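Local coordinates for protein glutathione S-transferase (Ceriporiopsis subvermispora, PDB 6J3E) that binds glutathione and, as a serine-type fungal glutathione S-transferase, probably catalyses its transfer to electrophilic substrates, at residues Q6-I10 / T24-R28; A14-W20 / W217-V221; A88-Y92 / V103-D109. One frame throughout, in Å; residues are numbered along the deposited sequence.

Contact 1 (Q6-I10 / T24-R28); sequences QFYDI and TWKTR. With EDO (1,2-ethanediol), chain D.
Two donors grip Asp9 OD1 from opposite faces of its carboxylate. Thr24 OG1 gives its hydrogen to Asp9 OD1 across 2.7 Å from well above the plane, while Ile10 N, the next amide along the chain, reaches the same oxygen from the other side. Asp9 OD2 serves a third group: the Arg28 NH2 to Asp9 OD2 salt bridge, 2.9 Å long and nearly straight at 168°, uses the lone pair turned away from OD1 and lies in the guanidinium plane. The long Arg28 chain leaves with CG anti to the backbone N (chi1 -176°) and bends at chi3, which swings its end back toward the strand. There Phe7 meets it as a ring edge against a flat face, CE2 lying 3.4 Å from Arg28 NH2 with the planes 70° apart. Further round the same ring, Phe7 CE1 touches the methyl Thr27 CG2 at 3.5 Å, and the carbonyl Thr24 O lies at the ring edge by CZ. Strand and helix run nearly antiparallel here, their axes 9.4 Å apart, as in the first beta-alpha-beta unit of a thioredoxin-like domain. On another side of the helix Lys26, a glutathione-binding residue, holds the ethanediol through NZ, together with Ser86 and Asn23. Thr40 adds a weak bond to the same NH2 of Arg28. A buried carboxylate is thus matched by a positive charge, a hydroxyl and an amide, which would probably favour its ionised form.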
loop_
_atom_site.group_PDB
_atom_site.type_symbol
_atom_site.label_atom_id
_atom_site.label_comp_id
_atom_site.label_asym_id
_atom_site.label_seq_id
_atom_site.Cartn_x
_atom_site.Cartn_y
_atom_site.Cartn_z
ATOM N N GLN A 6 6.399 29.273 8.658
ATOM C CA GLN A 6 7.629 28.791 9.250
ATOM C C GLN A 6 7.728 27.288 9.014
ATOM O O GLN A 6 6.765 26.548 9.256
ATOM C CB GLN A 6 7.667 29.142 10.731
ATOM C CG GLN A 6 7.512 30.629 10.959
ATOM C CD GLN A 6 8.016 31.047 12.311
ATOM O OE1 GLN A 6 9.013 31.770 12.420
ATOM N NE2 GLN A 6 7.342 30.581 13.365
ATOM N N PHE A 7 8.878 26.847 8.511
ATOM C CA PHE A 7 9.081 25.474 8.055
ATOM C C PHE A 7 10.306 24.923 8.757
ATOM O O PHE A 7 11.420 25.389 8.510
ATOM C CB PHE A 7 9.263 25.423 6.539
ATOM C CG PHE A 7 9.757 24.099 6.017
ATOM C CD1 PHE A 7 9.126 22.917 6.358
ATOM C CD2 PHE A 7 10.827 24.046 5.132
ATOM C CE1 PHE A 7 9.576 21.703 5.848
ATOM C CE2 PHE A 7 11.277 22.843 4.623
ATOM C CZ PHE A 7 10.648 21.669 4.977
ATOM N N TYR A 8 10.109 23.929 9.612
ATOM C CA TYR A 8 11.185 23.397 10.436
ATOM C C TYR A 8 11.797 22.176 9.767
ATOM O O TYR A 8 11.082 21.264 9.336
ATOM C CB TYR A 8 10.673 23.074 11.839
ATOM C CG TYR A 8 10.138 24.318 12.538
ATOM C CD1 TYR A 8 8.867 24.822 12.247
ATOM C CD2 TYR A 8 10.907 25.004 13.473
ATOM C CE1 TYR A 8 8.380 25.975 12.872
ATOM C CE2 TYR A 8 10.422 26.149 14.106
ATOM C CZ TYR A 8 9.164 26.629 13.802
ATOM O OH TYR A 8 8.696 27.758 14.428
ATOM N N ASP A 9 13.123 22.168 9.698
ATOM C CA ASP A 9 13.887 21.224 8.900
ATOM C C ASP A 9 15.166 20.908 9.663
ATOM O O ASP A 9 15.565 21.647 10.564
ATOM C CB ASP A 9 14.172 21.822 7.507
ATOM C CG ASP A 9 14.569 20.785 6.459
ATOM O OD1 ASP A 9 14.769 19.593 6.783
ATOM O OD2 ASP A 9 14.721 21.197 5.293
ATOM N N ILE A 10 15.784 19.786 9.306
ATOM C CA ILE A 10 16.990 19.274 9.954
ATOM C C ILE A 10 18.177 19.590 9.049
ATOM O O ILE A 10 18.219 19.092 7.911
ATOM C CB ILE A 10 16.895 17.759 10.189
ATOM C CG1 ILE A 10 15.720 17.410 11.097
ATOM C CG2 ILE A 10 18.195 17.209 10.743
ATOM C CD1 ILE A 10 15.404 15.905 11.133
ATOM N N THR A 24 11.310 15.747 5.273
ATOM C CA THR A 24 11.097 17.182 5.109
ATOM C C THR A 24 11.102 17.597 3.642
ATOM O O THR A 24 10.449 18.581 3.283
ATOM C CB THR A 24 12.145 17.988 5.883
ATOM O OG1 THR A 24 13.441 17.794 5.301
ATOM C CG2 THR A 24 12.174 17.556 7.351
ATOM N N TRP A 25 11.809 16.880 2.776
ATOM C CA TRP A 25 11.769 17.267 1.375
ATOM C C TRP A 25 10.385 17.048 0.782
ATOM O O TRP A 25 9.966 17.799 -0.112
ATOM C CB TRP A 25 12.803 16.504 0.572
ATOM C CG TRP A 25 14.035 17.283 0.311
ATOM C CD1 TRP A 25 15.253 17.106 0.896
ATOM C CD2 TRP A 25 14.185 18.362 -0.617
ATOM N NE1 TRP A 25 16.157 18.014 0.391
ATOM C CE2 TRP A 25 15.528 18.792 -0.545
ATOM C CE3 TRP A 25 13.313 19.010 -1.501
ATOM C CZ2 TRP A 25 16.022 19.838 -1.318
ATOM C CZ3 TRP A 25 13.805 20.054 -2.275
ATOM C CH2 TRP A 25 15.148 20.460 -2.171
ATOM N N LYS A 26 9.659 16.037 1.266
ATOM C CA LYS A 26 8.271 15.895 0.858
ATOM C C LYS A 26 7.541 17.210 1.079
ATOM O O LYS A 26 6.875 17.725 0.176
ATOM C CB LYS A 26 7.597 14.752 1.620
ATOM C CG LYS A 26 8.065 13.355 1.213
ATOM C CD LYS A 26 7.214 12.252 1.858
ATOM C CE LYS A 26 7.864 11.724 3.100
ATOM N NZ LYS A 26 6.936 11.125 4.077
ATOM N N THR A 27 7.733 17.815 2.251
ATOM C CA THR A 27 7.041 19.066 2.562
ATOM C C THR A 27 7.684 20.264 1.865
ATOM O O THR A 27 6.977 21.190 1.444
ATOM C CB THR A 27 6.979 19.256 4.080
ATOM O OG1 THR A 27 6.060 18.299 4.614
ATOM C CG2 THR A 27 6.498 20.659 4.465
ATOM N N ARG A 28 9.011 20.261 1.710
ATOM C CA ARG A 28 9.651 21.312 0.928
ATOM C C ARG A 28 9.166 21.273 -0.519
ATOM O O ARG A 28 8.735 22.294 -1.071
ATOM C CB ARG A 28 11.177 21.182 1.000
ATOM C CG ARG A 28 11.922 22.313 0.288
ATOM C CD ARG A 28 13.442 22.236 0.450
ATOM N NE ARG A 28 13.879 22.394 1.833
ATOM C CZ ARG A 28 14.014 23.565 2.460
ATOM N NH1 ARG A 28 13.733 24.706 1.843
ATOM N NH2 ARG A 28 14.433 23.593 3.718
HETATM C C1 EDO D . 6.856 12.940 9.253
HETATM O O1 EDO D . 7.829 12.016 9.767
HETATM C C2 EDO D . 6.253 12.371 7.977
HETATM O O2 EDO D . 7.065 12.757 6.869
#

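Contact 2 (A14-W20 / W217-V221); sequences ATPDKAW and WVKRV
The indoles of Trp20 and Trp217 lie side by side and point the same way, their planes inclined at 45°. Trp217 brings NE1 to the edge of the Trp20 ring, 3.5 Å from CE3, and its CD1 also comes up against the carbonyl Trp20 O at 3.1 Å. The other flat group, the guanidinium of Arg220, is approached at its edge: NE donates to Ala19 O over 3.3 Å, almost in line with the carbonyl, and NH2 faces Asp17 in a salt bridge whose hydrogen bond is weak and whose exact geometry is less certain. A bend at chi3 (94°) turns the arginine into the type I turn Thr15 to Lys18. The Thr15 methyl CG2 packs against the aliphatic stem at 3.6 Å from Arg220 CG. Beyond it Ala14 CB rests on the carbonyl Arg220 O, and Val221 CG2 lies 4.0 Å from Trp20 CB. The loop between strand 5-9 and helix 22-34, in the N-terminal domain, is thereby joined to helix 206-222 of the all-helical C-terminal domain. Glu251 forms a second salt bridge with Arg220 through NH1; Trp25 of helix 22-34 touches the same arginine, while Met131 of helix 109-136 packs against both Trp217 and Val221.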
loop_
_atom_site.group_PDB
_atom_site.type_symbol
_atom_site.label_atom_id
_atom_site.label_comp_id
_atom_site.label_asym_id
_atom_site.label_seq_id
_atom_site.Cartn_x
_atom_site.Cartn_y
_atom_site.Cartn_z
ATOM N N ALA A 14 25.387 17.158 3.418
ATOM C CA ALA A 14 25.522 16.545 2.103
ATOM C C ALA A 14 25.525 17.600 1.011
ATOM O O ALA A 14 26.212 17.444 -0.006
ATOM C CB ALA A 14 24.403 15.525 1.861
ATOM N N THR A 15 24.763 18.673 1.198
ATOM C CA THR A 15 24.668 19.706 0.181
ATOM C C THR A 15 24.815 21.070 0.827
ATOM O O THR A 15 24.442 21.261 1.986
ATOM C CB THR A 15 23.334 19.684 -0.587
ATOM O OG1 THR A 15 22.266 20.109 0.273
ATOM C CG2 THR A 15 23.035 18.313 -1.152
ATOM N N PRO A 16 25.361 22.032 0.090
ATOM C CA PRO A 16 25.318 23.431 0.543
ATOM C C PRO A 16 23.933 23.894 0.964
ATOM O O PRO A 16 23.834 24.791 1.811
ATOM C CB PRO A 16 25.820 24.197 -0.684
ATOM C CG PRO A 16 26.730 23.222 -1.380
ATOM C CD PRO A 16 26.173 21.852 -1.127
ATOM N N ASP A 17 22.862 23.317 0.400
ATOM C CA ASP A 17 21.504 23.649 0.837
ATOM C C ASP A 17 21.306 23.393 2.303
ATOM O O ASP A 17 20.456 24.038 2.921
ATOM C CB ASP A 17 20.459 22.815 0.118
ATOM C CG ASP A 17 20.637 22.824 -1.352
ATOM O OD1 ASP A 17 19.630 22.990 -2.043
ATOM O OD2 ASP A 17 21.768 22.606 -1.842
ATOM N N LYS A 18 22.066 22.445 2.851
ATOM C CA LYS A 18 21.909 21.782 4.141
ATOM C C LYS A 18 20.585 21.032 4.266
ATOM O O LYS A 18 20.263 20.531 5.351
ATOM C CB LYS A 18 22.126 22.744 5.330
ATOM C CG LYS A 18 20.999 23.662 5.704
ATOM C CD LYS A 18 21.519 25.002 6.219
ATOM C CE LYS A 18 22.261 24.833 7.516
ATOM N NZ LYS A 18 22.321 26.114 8.219
ATOM N N ALA A 19 19.840 20.887 3.166
ATOM C CA ALA A 19 18.561 20.181 3.160
ATOM C C ALA A 19 18.761 18.776 2.601
ATOM O O ALA A 19 19.130 18.616 1.434
ATOM C CB ALA A 19 17.518 20.932 2.335
ATOM N N TRP A 20 18.502 17.765 3.426
ATOM C CA TRP A 20 18.748 16.378 3.039
ATOM C C TRP A 20 17.604 15.423 3.358
ATOM O O TRP A 20 17.543 14.354 2.747
ATOM C CB TRP A 20 20.003 15.860 3.743
ATOM C CG TRP A 20 19.773 15.842 5.198
ATOM C CD1 TRP A 20 20.010 16.859 6.078
ATOM C CD2 TRP A 20 19.188 14.781 5.956
ATOM N NE1 TRP A 20 19.633 16.481 7.341
ATOM C CE2 TRP A 20 19.120 15.211 7.292
ATOM C CE3 TRP A 20 18.732 13.497 5.636
ATOM C CZ2 TRP A 20 18.604 14.413 8.303
ATOM C CZ3 TRP A 20 18.218 12.710 6.638
ATOM C CH2 TRP A 20 18.159 13.167 7.953
ATOM N N TRP A 217 16.638 12.312 -1.354
ATOM C CA TRP A 217 17.430 11.937 -0.187
ATOM C C TRP A 217 18.554 10.997 -0.582
ATOM O O TRP A 217 19.708 11.169 -0.170
ATOM C CB TRP A 217 16.515 11.284 0.857
ATOM C CG TRP A 217 17.172 10.717 2.090
ATOM C CD1 TRP A 217 18.182 11.279 2.834
ATOM C CD2 TRP A 217 16.858 9.468 2.725
ATOM N NE1 TRP A 217 18.490 10.469 3.892
ATOM C CE2 TRP A 217 17.699 9.352 3.852
ATOM C CE3 TRP A 217 15.932 8.446 2.461
ATOM C CZ2 TRP A 217 17.644 8.257 4.710
ATOM C CZ3 TRP A 217 15.888 7.356 3.305
ATOM C CH2 TRP A 217 16.734 7.273 4.424
ATOM N N VAL A 218 18.225 9.975 -1.373
ATOM C CA VAL A 218 19.240 9.025 -1.816
ATOM C C VAL A 218 20.274 9.730 -2.671
ATOM O O VAL A 218 21.480 9.477 -2.552
ATOM C CB VAL A 218 18.573 7.866 -2.574
ATOM C CG1 VAL A 218 19.619 6.977 -3.218
ATOM C CG2 VAL A 218 17.684 7.070 -1.637
ATOM N N LYS A 219 19.816 10.636 -3.540
ATOM C CA LYS A 219 20.730 11.290 -4.466
ATOM C C LYS A 219 21.660 12.229 -3.727
ATOM O O LYS A 219 22.873 12.226 -3.967
ATOM C CB LYS A 219 19.959 12.052 -5.544
ATOM C CG LYS A 219 20.863 12.798 -6.527
ATOM C CD LYS A 219 20.058 13.575 -7.580
ATOM C CE LYS A 219 20.949 14.171 -8.661
ATOM N NZ LYS A 219 20.174 14.803 -9.752
ATOM N N ARG A 220 21.119 13.028 -2.807
ATOM C CA ARG A 220 21.960 14.032 -2.170
ATOM C C ARG A 220 22.867 13.409 -1.118
ATOM O O ARG A 220 24.048 13.774 -1.028
ATOM C CB ARG A 220 21.093 15.142 -1.597
ATOM C CG ARG A 220 20.622 16.070 -2.689
ATOM C CD ARG A 220 19.282 16.701 -2.385
ATOM N NE ARG A 220 19.427 17.995 -1.745
ATOM C CZ ARG A 220 19.125 19.153 -2.314
ATOM N NH1 ARG A 220 18.636 19.194 -3.550
ATOM N NH2 ARG A 220 19.301 20.266 -1.626
ATOM N N VAL A 221 22.366 12.427 -0.365
ATOM C CA VAL A 221 23.144 11.867 0.735
ATOM C C VAL A 221 24.201 10.900 0.224
ATOM O O VAL A 221 25.367 10.989 0.615
ATOM C CB VAL A 221 22.222 11.209 1.774
ATOM C CG1 VAL A 221 23.023 10.295 2.708
ATOM C CG2 VAL A 221 21.508 12.288 2.573
#

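Contact 3 (A88-Y92 / V103-D109)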
loop_
_atom_site.group_PDB
_atom_site.type_symbol
_atom_site.label_atom_id
_atom_site.label_comp_id
_atom_site.label_asym_id
_atom_site.label_seq_id
_atom_site.Cartn_x
_atom_site.Cartn_y
_atom_site.Cartn_z
ATOM N N ALA A 88 -0.001 15.138 6.427
ATOM C CA ALA A 88 -0.961 16.073 7.011
ATOM C C ALA A 88 -0.657 17.515 6.634
ATOM O O ALA A 88 -1.579 18.322 6.532
ATOM C CB ALA A 88 -0.987 15.933 8.534
ATOM N N ILE A 89 0.623 17.856 6.460
ATOM C CA ILE A 89 0.993 19.160 5.919
ATOM C C ILE A 89 0.350 19.343 4.551
ATOM O O ILE A 89 -0.234 20.390 4.241
ATOM C CB ILE A 89 2.527 19.292 5.821
ATOM C CG1 ILE A 89 3.240 18.876 7.121
ATOM C CG2 ILE A 89 2.917 20.705 5.438
ATOM C CD1 ILE A 89 3.307 19.900 8.125
ATOM N N ALA A 90 0.449 18.314 3.713
ATOM C CA ALA A 90 -0.043 18.430 2.353
ATOM C C ALA A 90 -1.537 18.689 2.357
ATOM O O ALA A 90 -2.026 19.563 1.629
ATOM C CB ALA A 90 0.295 17.164 1.554
ATOM N N ARG A 91 -2.278 17.955 3.197
ATOM C CA ARG A 91 -3.726 18.142 3.235
ATOM C C ARG A 91 -4.074 19.511 3.771
ATOM O O ARG A 91 -4.988 20.168 3.257
ATOM C CB ARG A 91 -4.400 17.064 4.081
ATOM C CG ARG A 91 -4.225 15.667 3.505
ATOM C CD ARG A 91 -4.903 14.608 4.349
ATOM N NE ARG A 91 -5.034 13.356 3.631
ATOM C CZ ARG A 91 -4.054 12.486 3.497
ATOM N NH1 ARG A 91 -4.277 11.356 2.826
ATOM N NH2 ARG A 91 -2.832 12.722 4.023
ATOM N N TYR A 92 -3.367 19.947 4.818
ATOM C CA TYR A 92 -3.600 21.279 5.345
ATOM C C TYR A 92 -3.332 22.330 4.284
ATOM O O TYR A 92 -4.102 23.282 4.135
ATOM C CB TYR A 92 -2.723 21.520 6.561
ATOM C CG TYR A 92 -2.703 22.969 6.941
ATOM C CD1 TYR A 92 -3.674 23.492 7.795
ATOM C CD2 TYR A 92 -1.724 23.828 6.431
ATOM C CE1 TYR A 92 -3.667 24.824 8.144
ATOM C CE2 TYR A 92 -1.710 25.162 6.769
ATOM C CZ TYR A 92 -2.683 25.651 7.630
ATOM O OH TYR A 92 -2.665 26.976 7.953
ATOM N N VAL A 103 -2.661 18.861 -4.393
ATOM C CA VAL A 103 -1.825 17.667 -4.424
ATOM C C VAL A 103 -2.550 16.410 -3.953
ATOM O O VAL A 103 -2.125 15.305 -4.318
ATOM C CB VAL A 103 -0.511 17.850 -3.634
ATOM C CG1 VAL A 103 0.314 18.988 -4.219
ATOM C CG2 VAL A 103 -0.766 18.037 -2.157
ATOM N N ILE A 104 -3.631 16.523 -3.191
ATOM C CA ILE A 104 -4.404 15.327 -2.849
ATOM C C ILE A 104 -5.861 15.543 -3.230
ATOM O O ILE A 104 -6.685 15.820 -2.349
ATOM C CB ILE A 104 -4.278 14.967 -1.357
ATOM C CG1 ILE A 104 -2.806 14.760 -0.979
ATOM C CG2 ILE A 104 -5.111 13.716 -1.022
ATOM C CD1 ILE A 104 -2.599 14.261 0.441
ATOM N N PRO A 105 -6.227 15.416 -4.505
ATOM C CA PRO A 105 -7.632 15.591 -4.904
ATOM C C PRO A 105 -8.535 14.695 -4.079
ATOM O O PRO A 105 -8.173 13.547 -3.782
ATOM C CB PRO A 105 -7.645 15.193 -6.391
ATOM C CG PRO A 105 -6.304 14.656 -6.687
ATOM C CD PRO A 105 -5.355 15.137 -5.652
ATOM N N PRO A 106 -9.704 15.197 -3.669
ATOM C CA PRO A 106 -10.472 14.506 -2.614
ATOM C C PRO A 106 -10.845 13.068 -2.933
ATOM O O PRO A 106 -10.866 12.236 -2.019
ATOM C CB PRO A 106 -11.722 15.389 -2.465
ATOM C CG PRO A 106 -11.260 16.727 -2.858
ATOM C CD PRO A 106 -10.239 16.535 -3.953
ATOM N N GLU A 107 -11.168 12.754 -4.192
ATOM C CA GLU A 107 -11.512 11.382 -4.535
ATOM C C GLU A 107 -10.332 10.434 -4.370
ATOM O O GLU A 107 -10.538 9.216 -4.340
ATOM C CB GLU A 107 -12.026 11.300 -5.970
ATOM C CG GLU A 107 -13.450 11.756 -6.154
ATOM C CD GLU A 107 -14.015 11.418 -7.535
ATOM O OE1 GLU A 107 -13.390 10.620 -8.272
ATOM O OE2 GLU A 107 -15.093 11.954 -7.875
ATOM N N THR A 108 -9.109 10.962 -4.250
ATOM C CA THR A 108 -7.893 10.165 -4.115
ATOM C C THR A 108 -7.351 10.124 -2.695
ATOM O O THR A 108 -6.263 9.580 -2.479
ATOM C CB THR A 108 -6.793 10.699 -5.035
ATOM O OG1 THR A 108 -6.370 11.993 -4.574
ATOM C CG2 THR A 108 -7.297 10.796 -6.475
ATOM N N ASP A 109 -8.078 10.673 -1.723
ATOM C CA ASP A 109 -7.480 10.903 -0.412
ATOM C C ASP A 109 -7.248 9.596 0.331
ATOM O O ASP A 109 -6.168 9.375 0.899
ATOM C CB ASP A 109 -8.358 11.830 0.411
ATOM C CG ASP A 109 -7.783 12.093 1.770
ATOM O OD1 ASP A 109 -7.940 11.236 2.665
ATOM O OD2 ASP A 109 -7.165 13.155 1.940
#
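Arg91 and Asp109 form a salt bridge at the linker between the thioredoxin-like and all-helical domains of the glutathione S-transferase fold, where helix 86-96 ends the first and helix 109-136 starts the second. The closely fitted part surrounds the arginine. Its chain runs extended from CG to NE, and Arg91 NE donates to Asp109 OD2 over 2.7 Å at 156°, meeting the oxygen on its syn side; carboxylate and guanidinium are turned steeply, 74° apart. Asp109 has CG anti to its amide nitrogen (chi1 180°), which carries the carboxylate back toward helix 86-96. Over one guanidinium face, above its centre, sits the Ile104 methyl CD1, which also touches Arg91 CG at 3.7 Å. With an alanine in place of Arg91, Asp109 would probably lose its charged mate across the contact and the Ile104 methyl would be left without the flat surface it covers. Ala90 adds a smaller apolar patch, also buried: its CB lies 4.0 Å from Val103 CG2 and 4.2 Å from Ile104 CD1, and Tyr206 of helix 206-222 packs on all three residues. At the other extreme is the turn Pro105 to Thr108, where Pro106 is exposed. Here Glu107 makes a long, weak ion pair with Lys203 of the second subunit, whose Ala191 and Asp192 pack on Arg91 and Asp109. The turn is held internally, for Pro105 O accepts from both Thr108 N and Thr108 OG1, the hydroxyl lying in the carbonyl plane on a lone pair, 2.5 Å from that oxygen.

Overall arrangement
From the N terminus, strand 5-9 runs into the loop holding 14-20, and the chain then turns back so that helix 22-34 closes contact 1 locally. Contact 2 opens inside that loop, so its segments alternate with those of contact 1, but it closes only after 196 intervening residues, on helix 206-222. Contact 3 comes after contact 1 in series and is nested within the long excursion of contact 2, closing the short link between helices 86-96 and 109-136. Contacts 1 and 2 touch, Trp25 NE1 making a probable, weak hydrogen bond to Ala19 O; Thr27 meets Ile89 between contacts 1 and 3. Contacts 2 and 3 join the two domains on opposite sides of the chain's centre, about 26 Å apart between centres.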